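Local coordinates for L-ornithine N(5)-monooxygenase (Pseudomonas aeruginosa, PDB 3S5W), which hydroxylates the side-chain amine of L-ornithine using bound FAD, NADPH and oxygen, the first step toward the hydroxamate groups of the siderophore pyoverdin, at residues A242-N247 / E314-V319; D256-A261 / A332-T337; I349-R354 / E364-V369. One frame throughout, in Å; residues are numbered along the deposited sequence.

In the fold
The three contacts show how one nucleotide-binding domain changes its chemistry from layer to layer. Contact 1 is buried and mostly apolar: two helices meet over the parallel sheet through isoleucine, valine and phenylalanine side chains, with an arginine and an asparagine at the margin and no hydrogen bond between the segments. Contact 2 lies in that sheet, at its 332-334 edge; it is partly buried, rich in backbone hydrogen bonds, and includes an arginine that binds NADP. Contact 3, again buried, is an antiparallel hairpin pairing laid against the same sheet. Contacts 1 and 2 touch through apolar side chains, whereas contacts 2 and 3 are joined by polar groups as well. Contacts 1 and 3 do not touch.

Contact 1 (A242-N247 / E314-V319); sequences AFIDLN and ERIYGV
Ile244 and Ile316 meet at the middle of this helix pair, and their CA atoms mark the closest backbone register. Both CG1 and CD1 of Ile244 lie 3.6 Å from CG1 of Ile316, because the second torsion of Ile244 (chi2 -59°) folds its longer branch back and sets two successive carbons against the same methylene. Ile316 also serves Phe243: its CG1 is 3.8 Å from ring atom CD2, approaching obliquely, while the far end of that ring presents its edge to CG1 of Val319, 4.0 Å from CZ. The fork of Val319 then straddles the amide of Asn247. CG1 takes the oxygen side, 3.6 Å from OD1, and CG2 the nitrogen side, 3.7 Å from ND2; these are van der Waals contacts, and ND2 finds its hydrogen bond just beyond the segments.

At the more open margin, Arg315 bends at its third torsion (chi3 70°) and lays one face of its guanidinium over Ile244, whose CG2 is 3.5 Å from NH2. A salt bridge from NH2 to Asp248 fixes the charged end, so the methyl lies against a tethered flat group. Farther out, Ile232 and Ala255 of the sheet back Phe243, and His331 meets its ring edge-to-face.

The axes approach to 10.7 Å and run at 47° in broadly the same sense. Helix 237-249 follows the glycine-rich turn containing the NADP-binding residues Gly235 and Gly236, and together with helix 310-326 it forms a helical layer of a Rossmann-type dinucleotide-binding domain.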
loop_
_atom_site.group_PDB
_atom_site.type_symbol
_atom_site.label_atom_id
_atom_site.label_comp_id
_atom_site.label_asym_id
_atom_site.label_seq_id
_atom_site.Cartn_x
_atom_site.Cartn_y
_atom_site.Cartn_z
ATOM N N ALA A 242 -1.671 -0.849 -15.663
ATOM C CA ALA A 242 -0.696 -1.607 -16.459
ATOM C C ALA A 242 -1.134 -1.731 -17.910
ATOM O O ALA A 242 -0.351 -1.476 -18.854
ATOM C CB ALA A 242 -0.483 -3.008 -15.849
ATOM N N PHE A 243 -2.394 -2.114 -18.125
ATOM C CA PHE A 243 -2.875 -2.203 -19.485
ATOM C C PHE A 243 -2.762 -0.897 -20.268
ATOM O O PHE A 243 -2.363 -0.898 -21.421
ATOM C CB PHE A 243 -4.340 -2.653 -19.529
ATOM C CG PHE A 243 -4.881 -2.763 -20.924
ATOM C CD1 PHE A 243 -4.583 -3.887 -21.712
ATOM C CD2 PHE A 243 -5.702 -1.753 -21.454
ATOM C CE1 PHE A 243 -5.081 -3.989 -23.027
ATOM C CE2 PHE A 243 -6.211 -1.834 -22.756
ATOM C CZ PHE A 243 -5.897 -2.980 -23.548
ATOM N N ILE A 244 -3.178 0.204 -19.663
ATOM C CA ILE A 244 -3.212 1.473 -20.388
ATOM C C ILE A 244 -1.758 1.932 -20.667
ATOM O O ILE A 244 -1.441 2.464 -21.767
ATOM C CB ILE A 244 -4.036 2.514 -19.569
ATOM C CG1 ILE A 244 -5.535 2.296 -19.819
ATOM C CG2 ILE A 244 -3.605 3.961 -19.863
ATOM C CD1 ILE A 244 -5.998 2.426 -21.335
ATOM N N ASP A 245 -0.873 1.726 -19.692
ATOM C CA ASP A 245 0.527 2.036 -19.957
ATOM C C ASP A 245 1.121 1.238 -21.137
ATOM O O ASP A 245 1.790 1.807 -22.003
ATOM C CB ASP A 245 1.399 1.842 -18.730
ATOM C CG ASP A 245 2.715 2.581 -18.864
ATOM O OD1 ASP A 245 2.675 3.820 -19.004
ATOM O OD2 ASP A 245 3.765 1.931 -18.815
ATOM N N LEU A 246 0.895 -0.083 -21.172
ATOM C CA LEU A 246 1.334 -0.875 -22.325
ATOM C C LEU A 246 0.725 -0.335 -23.611
ATOM O O LEU A 246 1.448 -0.137 -24.623
ATOM C CB LEU A 246 1.042 -2.379 -22.161
ATOM C CG LEU A 246 1.827 -3.007 -20.990
ATOM C CD1 LEU A 246 1.355 -4.435 -20.752
ATOM C CD2 LEU A 246 3.321 -2.989 -21.285
ATOM N N ASN A 247 -0.587 -0.095 -23.593
ATOM C CA ASN A 247 -1.263 0.382 -24.802
ATOM C C ASN A 247 -0.656 1.693 -25.321
ATOM O O ASN A 247 -0.409 1.851 -26.548
ATOM C CB ASN A 247 -2.745 0.635 -24.520
ATOM C CG ASN A 247 -3.503 1.137 -25.754
ATOM O OD1 ASN A 247 -3.711 0.387 -26.701
ATOM N ND2 ASN A 247 -3.903 2.413 -25.745
ATOM N N GLU A 314 -13.801 3.456 -18.961
ATOM C CA GLU A 314 -14.277 4.007 -20.259
ATOM C C GLU A 314 -13.126 4.046 -21.275
ATOM O O GLU A 314 -13.295 3.713 -22.457
ATOM C CB GLU A 314 -14.861 5.419 -20.044
ATOM C CG GLU A 314 -16.301 5.390 -19.497
ATOM C CD GLU A 314 -16.777 6.759 -18.930
ATOM O OE1 GLU A 314 -17.763 6.760 -18.156
ATOM O OE2 GLU A 314 -16.165 7.821 -19.245
ATOM N N ARG A 315 -11.948 4.437 -20.789
ATOM C CA ARG A 315 -10.755 4.486 -21.656
ATOM C C ARG A 315 -10.410 3.102 -22.194
ATOM O O ARG A 315 -10.155 2.938 -23.385
ATOM C CB ARG A 315 -9.522 5.025 -20.944
ATOM C CG ARG A 315 -9.448 6.531 -20.915
ATOM C CD ARG A 315 -8.138 6.995 -20.248
ATOM N NE ARG A 315 -6.917 6.751 -21.026
ATOM C CZ ARG A 315 -5.700 7.153 -20.633
ATOM N NH1 ARG A 315 -5.560 7.801 -19.487
ATOM N NH2 ARG A 315 -4.623 6.925 -21.379
ATOM N N ILE A 316 -10.421 2.098 -21.323
ATOM C CA ILE A 316 -10.103 0.746 -21.767
ATOM C C ILE A 316 -11.168 0.198 -22.738
ATOM O O ILE A 316 -10.853 -0.405 -23.785
ATOM C CB ILE A 316 -9.837 -0.181 -20.538
ATOM C CG1 ILE A 316 -8.521 0.272 -19.874
ATOM C CG2 ILE A 316 -9.667 -1.636 -20.933
ATOM C CD1 ILE A 316 -8.330 -0.279 -18.478
ATOM N N TYR A 317 -12.432 0.412 -22.397
ATOM C CA TYR A 317 -13.503 -0.050 -23.274
ATOM C C TYR A 317 -13.321 0.584 -24.677
ATOM O O TYR A 317 -13.489 -0.085 -25.698
ATOM C CB TYR A 317 -14.838 0.356 -22.703
ATOM C CG TYR A 317 -15.978 -0.363 -23.387
ATOM C CD1 TYR A 317 -16.324 -1.650 -22.994
ATOM C CD2 TYR A 317 -16.704 0.239 -24.433
ATOM C CE1 TYR A 317 -17.376 -2.336 -23.607
ATOM C CE2 TYR A 317 -17.771 -0.443 -25.047
ATOM C CZ TYR A 317 -18.089 -1.720 -24.620
ATOM O OH TYR A 317 -19.137 -2.442 -25.174
ATOM N N GLY A 318 -12.908 1.851 -24.689
ATOM C CA GLY A 318 -12.661 2.585 -25.943
ATOM C C GLY A 318 -11.555 1.931 -26.761
ATOM O O GLY A 318 -11.633 1.865 -27.996
ATOM N N VAL A 319 -10.485 1.507 -26.077
ATOM C CA VAL A 319 -9.374 0.820 -26.756
ATOM C C VAL A 319 -9.900 -0.441 -27.475
ATOM O O VAL A 319 -9.604 -0.684 -28.664
ATOM C CB VAL A 319 -8.235 0.451 -25.765
ATOM C CG1 VAL A 319 -7.221 -0.505 -26.449
ATOM C CG2 VAL A 319 -7.546 1.731 -25.229
#

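Contact 2 (D256-A261 / A332-T337); sequences DMILRA and AFRCMT. With NAP (NADP nicotinamide-adenine-dinucleotide phosphate), chain F.
Met257 uses both of its backbone polar groups on the neighbouring strand: its N donates to Ala332 O at 2.9 Å, and its O accepts from Arg334 N at 2.8 Å. This is the alternating pattern of a parallel pair, and Leu259 N extends it to Arg334 O. Beyond the regular strands the bonding continues through the turn. Thr337 N gives Leu259 O an almost straight bond (2.9 Å, 179° at the hydrogen), and Met336 N reaches Ala261 O from above its carbonyl plane. Thr337 OG1 donates to Cys335 O within its own segment. A water donates to Thr337 O and, weakly, to Ile258 O.

Asp256 OD2 forms a 2.7 Å salt bridge with Arg334 NH1, the carboxylate and guanidinium planes nearly parallel (13° apart), though OD2 comes to the guanidinium obliquely; it has a second partner in the hydroxyl of Tyr366. Arg260 binds the NADP. Its extended chain sends NE to O1X and NH2 to O3X of the NADP 2'-phosphate, each at 2.8 Å, while one guanidinium face lies over the adenine.

Side chains separate by face. Met257 SD meets the edge of the Phe333 ring, a Met-aromatic contact, on the face where Met257 packs against Ala239 of helix 237-249; Ile258 and Arg334 lie opposite, against Leu353 of strand 348-355. Strand 253-258 is thus flanked by strands 228-233 and 332-334, with the latter outermost in the parallel sheet.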
loop_
_atom_site.group_PDB
_atom_site.type_symbol
_atom_site.label_atom_id
_atom_site.label_comp_id
_atom_site.label_asym_id
_atom_site.label_seq_id
_atom_site.Cartn_x
_atom_site.Cartn_y
_atom_site.Cartn_z
ATOM N N ASP A 256 -2.863 -8.826 -23.114
ATOM C CA ASP A 256 -4.086 -9.572 -22.778
ATOM C C ASP A 256 -4.402 -9.319 -21.311
ATOM O O ASP A 256 -3.586 -9.641 -20.441
ATOM C CB ASP A 256 -3.902 -11.089 -22.959
ATOM C CG ASP A 256 -3.759 -11.525 -24.414
ATOM O OD1 ASP A 256 -3.558 -10.670 -25.318
ATOM O OD2 ASP A 256 -3.861 -12.760 -24.649
ATOM N N MET A 257 -5.568 -8.763 -21.015
ATOM C CA MET A 257 -5.998 -8.672 -19.627
ATOM C C MET A 257 -6.692 -9.977 -19.334
ATOM O O MET A 257 -7.707 -10.326 -19.971
ATOM C CB MET A 257 -6.973 -7.533 -19.372
ATOM C CG MET A 257 -6.420 -6.188 -19.686
ATOM S SD MET A 257 -7.496 -4.832 -19.116
ATOM C CE MET A 257 -7.325 -4.947 -17.337
ATOM N N ILE A 258 -6.151 -10.694 -18.363
ATOM C CA ILE A 258 -6.689 -12.000 -18.010
ATOM C C ILE A 258 -7.282 -11.903 -16.617
ATOM O O ILE A 258 -6.554 -11.839 -15.629
ATOM C CB ILE A 258 -5.614 -13.127 -18.116
ATOM C CG1 ILE A 258 -5.009 -13.153 -19.535
ATOM C CG2 ILE A 258 -6.218 -14.504 -17.678
ATOM C CD1 ILE A 258 -3.830 -14.115 -19.721
ATOM N N LEU A 259 -8.613 -11.908 -16.536
ATOM C CA LEU A 259 -9.265 -11.752 -15.251
ATOM C C LEU A 259 -10.323 -12.843 -15.099
ATOM O O LEU A 259 -11.005 -13.210 -16.078
ATOM C CB LEU A 259 -9.882 -10.344 -15.074
ATOM C CG LEU A 259 -10.992 -9.883 -16.043
ATOM C CD1 LEU A 259 -11.862 -8.823 -15.385
ATOM C CD2 LEU A 259 -10.404 -9.340 -17.358
ATOM N N ARG A 260 -10.397 -13.393 -13.893
ATOM C CA ARG A 260 -11.350 -14.474 -13.629
ATOM C C ARG A 260 -12.787 -13.910 -13.471
ATOM O O ARG A 260 -13.750 -14.622 -13.700
ATOM C CB ARG A 260 -10.907 -15.335 -12.431
ATOM C CG ARG A 260 -10.716 -14.583 -11.140
ATOM C CD ARG A 260 -10.165 -15.455 -10.001
ATOM N NE ARG A 260 -10.023 -14.633 -8.804
ATOM C CZ ARG A 260 -9.502 -15.047 -7.653
ATOM N NH1 ARG A 260 -9.046 -16.281 -7.539
ATOM N NH2 ARG A 260 -9.428 -14.217 -6.622
ATOM N N ALA A 261 -12.910 -12.637 -13.098
ATOM C CA ALA A 261 -14.225 -11.990 -12.998
ATOM C C ALA A 261 -14.767 -11.638 -14.390
ATOM O O ALA A 261 -14.052 -11.735 -15.395
ATOM C CB ALA A 261 -14.150 -10.749 -12.086
ATOM N N ALA A 332 -6.258 -8.258 -26.194
ATOM C CA ALA A 332 -7.369 -9.159 -25.891
ATOM C C ALA A 332 -7.868 -8.942 -24.458
ATOM O O ALA A 332 -7.082 -8.771 -23.503
ATOM C CB ALA A 332 -6.961 -10.623 -26.126
ATOM N N PHE A 333 -9.188 -8.927 -24.321
ATOM C CA PHE A 333 -9.836 -8.802 -23.030
ATOM C C PHE A 333 -10.364 -10.198 -22.652
ATOM O O PHE A 333 -11.454 -10.596 -23.068
ATOM C CB PHE A 333 -10.989 -7.790 -23.101
ATOM C CG PHE A 333 -11.588 -7.472 -21.769
ATOM C CD1 PHE A 333 -10.883 -6.694 -20.847
ATOM C CD2 PHE A 333 -12.859 -7.935 -21.442
ATOM C CE1 PHE A 333 -11.432 -6.410 -19.584
ATOM C CE2 PHE A 333 -13.426 -7.655 -20.193
ATOM C CZ PHE A 333 -12.678 -6.910 -19.242
ATOM N N ARG A 334 -9.578 -10.951 -21.898
ATOM C CA ARG A 334 -9.937 -12.338 -21.539
ATOM C C ARG A 334 -10.595 -12.400 -20.180
ATOM O O ARG A 334 -9.964 -12.757 -19.199
ATOM C CB ARG A 334 -8.719 -13.256 -21.644
ATOM C CG ARG A 334 -8.059 -13.150 -23.043
ATOM C CD ARG A 334 -6.739 -13.886 -23.057
ATOM N NE ARG A 334 -6.816 -15.077 -23.866
ATOM C CZ ARG A 334 -6.436 -15.139 -25.131
ATOM N NH1 ARG A 334 -5.946 -14.070 -25.734
ATOM N NH2 ARG A 334 -6.542 -16.274 -25.787
ATOM N N CYS A 335 -11.881 -12.035 -20.135
ATOM C CA CYS A 335 -12.642 -12.082 -18.901
ATOM C C CYS A 335 -13.097 -13.529 -18.664
ATOM O O CYS A 335 -12.972 -14.352 -19.556
ATOM C CB CYS A 335 -13.819 -11.102 -18.904
ATOM S SG CYS A 335 -14.780 -11.102 -20.451
ATOM N N MET A 336 -13.529 -13.813 -17.442
ATOM C CA MET A 336 -13.939 -15.166 -16.989
ATOM C C MET A 336 -12.854 -16.216 -17.262
ATOM O O MET A 336 -13.172 -17.372 -17.582
ATOM C CB MET A 336 -15.285 -15.603 -17.621
ATOM C CG MET A 336 -16.478 -14.736 -17.162
ATOM S SD MET A 336 -17.974 -15.327 -17.992
ATOM C CE MET A 336 -17.586 -15.168 -19.743
ATOM N N THR A 337 -11.584 -15.812 -17.135
ATOM C CA THR A 337 -10.481 -16.670 -17.535
ATOM C C THR A 337 -9.555 -16.887 -16.342
ATOM O O THR A 337 -9.209 -15.930 -15.609
ATOM C CB THR A 337 -9.701 -16.093 -18.740
ATOM O OG1 THR A 337 -10.556 -16.004 -19.879
ATOM C CG2 THR A 337 -8.516 -16.963 -19.116
HETATM P PA NAP F . -7.072 -5.472 -5.809
HETATM O O1A NAP F . -8.166 -4.494 -5.856
HETATM O O2A NAP F . -7.058 -6.305 -4.623
HETATM O O5B NAP F . -7.104 -6.245 -7.194
HETATM C C5B NAP F . -6.583 -7.522 -7.203
HETATM C C4B NAP F . -6.962 -8.060 -8.566
HETATM O O4B NAP F . -6.230 -9.248 -8.668
HETATM C C3B NAP F . -8.456 -8.407 -8.630
HETATM O O3B NAP F . -8.828 -8.244 -9.992
HETATM C C2B NAP F . -8.408 -9.898 -8.254
HETATM O O2B NAP F . -9.432 -10.618 -8.875
HETATM C C1B NAP F . -7.067 -10.354 -8.879
HETATM N N9A NAP F . -6.589 -11.565 -8.194
HETATM C C8A NAP F . -6.226 -11.683 -6.869
HETATM N N7A NAP F . -5.858 -12.959 -6.619
HETATM C C5A NAP F . -6.008 -13.657 -7.758
HETATM C C6A NAP F . -5.804 -15.003 -8.065
HETATM N N6A NAP F . -5.403 -15.853 -7.128
HETATM N N1A NAP F . -6.053 -15.428 -9.336
HETATM C C2A NAP F . -6.484 -14.582 -10.322
HETATM N N3A NAP F . -6.691 -13.241 -10.024
HETATM C C4A NAP F . -6.472 -12.801 -8.759
HETATM O O3 NAP F . -5.638 -4.760 -6.022
HETATM P PN NAP F . -5.124 -3.482 -6.904
HETATM O O1N NAP F . -3.630 -3.482 -6.751
HETATM O O2N NAP F . -5.681 -3.467 -8.295
HETATM O O5D NAP F . -5.772 -2.342 -5.971
HETATM C C5D NAP F . -6.495 -1.180 -6.316
HETATM C C4D NAP F . -6.045 -0.247 -5.197
HETATM O O4D NAP F . -5.971 1.117 -5.516
HETATM C C3D NAP F . -6.851 -0.235 -3.908
HETATM O O3D NAP F . -6.865 -1.495 -3.281
HETATM C C2D NAP F . -6.100 0.881 -3.163
HETATM O O2D NAP F . -5.027 0.479 -2.320
HETATM C C1D NAP F . -5.540 1.734 -4.309
HETATM P P2B NAP F . -10.781 -11.101 -8.117
HETATM O O1X NAP F . -11.273 -12.191 -9.062
HETATM O O2X NAP F . -11.631 -9.846 -8.077
HETATM O O3X NAP F . -10.423 -11.567 -6.728
HETATM O O HOH W 1 -7.243 -14.567 -14.013
#

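Contact 3 (I349-R354 / E364-V369); sequences IELALR and ETYDAV
Leu351 and Tyr366 leave the strands on the same face, and the first torsion of each (-63°, CG anti to the carbonyl carbon) turns the isobutyl group and the ring toward each other. They cross there at about a right angle: CD1 of Leu351 comes obliquely to the ring of Tyr366, 3.7 Å from CE2. Glu364 starts in the same way, but a bend at its second torsion (chi2 -72°) turns its carboxylate away from the partner strand. What remains against that strand is aliphatic, CG lying 3.9 Å from CD1 of Leu353. The same methyl meets Tyr366 from the opposite direction, 3.8 Å from OH; the hydroxyl itself is hydrogen-bonded to Asp256. At the other end Ile349 and Val369 also cross at about a right angle, through their CG2 methyls.

Beneath these groups the backbones form two hydrogen-bonded pairs with a non-hydrogen-bonded one between them. Ile349 and Tyr366 exchange bonds in both directions, from Ile349 N to Tyr366 O at 2.7 Å and from Tyr366 N to Ile349 O at 2.9 Å. Leu351 and Glu364 repeat the exchange, with Leu351 N 2.8 Å from Glu364 O in a nearly straight bond (174°). Between them, Glu350 and Thr365 turn to the other face, where the extended Glu350 chain passes OG1 of Thr365 and is tied by a salt bridge to Arg341.

Strand 348-355 is the middle strand of a three-stranded antiparallel sheet, with 337-345 on one side and 361-366 on the other. The face bearing Leu351 and Tyr366 rests on Ala231 of strand 228-233. After the break at Asp367 the chain enters strand 368-371, so Val369 already belongs to the parallel sheet, between strands 207-209 and 228-233.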
loop_
_atom_site.group_PDB
_atom_site.type_symbol
_atom_site.label_atom_id
_atom_site.label_comp_id
_atom_site.label_asym_id
_atom_site.label_seq_id
_atom_site.Cartn_x
_atom_site.Cartn_y
_atom_site.Cartn_z
ATOM N N ILE A 349 6.517 -17.685 -21.435
ATOM C CA ILE A 349 5.735 -18.255 -20.353
ATOM C C ILE A 349 4.434 -18.780 -20.974
ATOM O O ILE A 349 3.635 -18.006 -21.532
ATOM C CB ILE A 349 5.456 -17.228 -19.189
ATOM C CG1 ILE A 349 6.776 -16.633 -18.660
ATOM C CG2 ILE A 349 4.622 -17.866 -18.059
ATOM C CD1 ILE A 349 7.800 -17.681 -18.157
ATOM N N GLU A 350 4.235 -20.093 -20.878
ATOM C CA GLU A 350 3.072 -20.723 -21.477
ATOM C C GLU A 350 1.966 -20.782 -20.423
ATOM O O GLU A 350 2.175 -21.273 -19.325
ATOM C CB GLU A 350 3.458 -22.127 -22.014
ATOM C CG GLU A 350 2.306 -22.868 -22.634
ATOM C CD GLU A 350 2.725 -24.236 -23.117
ATOM O OE1 GLU A 350 3.494 -24.319 -24.090
ATOM O OE2 GLU A 350 2.300 -25.217 -22.496
ATOM N N LEU A 351 0.794 -20.240 -20.742
ATOM C CA LEU A 351 -0.305 -20.220 -19.787
ATOM C C LEU A 351 -1.424 -21.069 -20.351
ATOM O O LEU A 351 -1.799 -20.884 -21.505
ATOM C CB LEU A 351 -0.853 -18.791 -19.593
ATOM C CG LEU A 351 0.064 -17.705 -19.017
ATOM C CD1 LEU A 351 -0.764 -16.433 -18.727
ATOM C CD2 LEU A 351 0.788 -18.172 -17.753
ATOM N N ALA A 352 -1.936 -21.982 -19.527
ATOM C CA ALA A 352 -3.122 -22.758 -19.863
ATOM C C ALA A 352 -4.302 -22.006 -19.253
ATOM O O ALA A 352 -4.393 -21.842 -18.034
ATOM C CB ALA A 352 -3.013 -24.204 -19.332
ATOM N N LEU A 353 -5.176 -21.528 -20.134
ATOM C CA LEU A 353 -6.241 -20.592 -19.778
ATOM C C LEU A 353 -7.644 -21.224 -19.895
ATOM O O LEU A 353 -8.057 -21.670 -20.989
ATOM C CB LEU A 353 -6.147 -19.350 -20.646
ATOM C CG LEU A 353 -4.827 -18.556 -20.592
ATOM C CD1 LEU A 353 -4.919 -17.445 -21.636
ATOM C CD2 LEU A 353 -4.528 -17.993 -19.224
ATOM N N ARG A 354 -8.343 -21.278 -18.772
ATOM C CA ARG A 354 -9.683 -21.869 -18.743
ATOM C C ARG A 354 -10.706 -20.749 -18.857
ATOM O O ARG A 354 -10.775 -19.886 -17.986
ATOM C CB ARG A 354 -9.903 -22.653 -17.441
ATOM C CG ARG A 354 -11.290 -23.320 -17.316
ATOM C CD ARG A 354 -11.424 -24.569 -18.173
ATOM N NE ARG A 354 -10.515 -25.623 -17.734
ATOM C CZ ARG A 354 -10.314 -26.772 -18.383
ATOM N NH1 ARG A 354 -10.944 -27.022 -19.526
ATOM N NH2 ARG A 354 -9.456 -27.656 -17.898
ATOM N N GLU A 364 -1.721 -20.234 -24.343
ATOM C CA GLU A 364 -1.103 -19.062 -24.980
ATOM C C GLU A 364 0.280 -18.829 -24.387
ATOM O O GLU A 364 0.472 -18.973 -23.193
ATOM C CB GLU A 364 -1.957 -17.786 -24.796
ATOM C CG GLU A 364 -3.435 -17.888 -25.245
ATOM C CD GLU A 364 -3.649 -17.934 -26.772
ATOM O OE1 GLU A 364 -2.857 -17.331 -27.528
ATOM O OE2 GLU A 364 -4.649 -18.569 -27.207
ATOM N N THR A 365 1.215 -18.422 -25.227
ATOM C CA THR A 365 2.580 -18.148 -24.772
ATOM C C THR A 365 2.896 -16.652 -24.806
ATOM O O THR A 365 2.642 -15.977 -25.824
ATOM C CB THR A 365 3.605 -18.957 -25.608
ATOM O OG1 THR A 365 3.344 -20.351 -25.422
ATOM C CG2 THR A 365 5.056 -18.684 -25.155
ATOM N N TYR A 366 3.465 -16.161 -23.701
ATOM C CA TYR A 366 3.729 -14.734 -23.495
ATOM C C TYR A 366 5.211 -14.497 -23.272
ATOM O O TYR A 366 5.901 -15.349 -22.710
ATOM C CB TYR A 366 2.929 -14.226 -22.288
ATOM C CG TYR A 366 1.432 -14.336 -22.532
ATOM C CD1 TYR A 366 0.735 -13.338 -23.240
ATOM C CD2 TYR A 366 0.728 -15.437 -22.090
ATOM C CE1 TYR A 366 -0.642 -13.457 -23.480
ATOM C CE2 TYR A 366 -0.633 -15.564 -22.326
ATOM C CZ TYR A 366 -1.313 -14.589 -23.021
ATOM O OH TYR A 366 -2.677 -14.760 -23.241
ATOM N N ASP A 367 5.660 -13.312 -23.666
ATOM C CA ASP A 367 7.016 -12.862 -23.462
ATOM C C ASP A 367 7.208 -12.423 -22.012
ATOM O O ASP A 367 8.308 -12.521 -21.468
ATOM C CB ASP A 367 7.336 -11.714 -24.426
ATOM C CG ASP A 367 7.400 -12.173 -25.877
ATOM O OD1 ASP A 367 6.511 -11.822 -26.689
ATOM O OD2 ASP A 367 8.339 -12.909 -26.210
ATOM N N ALA A 368 6.120 -11.949 -21.393
ATOM C CA ALA A 368 6.112 -11.509 -20.006
ATOM C C ALA A 368 4.712 -11.673 -19.401
ATOM O O ALA A 368 3.691 -11.690 -20.127
ATOM C CB ALA A 368 6.601 -10.040 -19.892
ATOM N N VAL A 369 4.667 -11.859 -18.094
ATOM C CA VAL A 369 3.413 -11.945 -17.365
ATOM C C VAL A 369 3.483 -10.974 -16.166
ATOM O O VAL A 369 4.345 -11.100 -15.282
ATOM C CB VAL A 369 3.068 -13.382 -16.887
ATOM C CG1 VAL A 369 1.755 -13.407 -16.103
ATOM C CG2 VAL A 369 3.076 -14.389 -18.060
#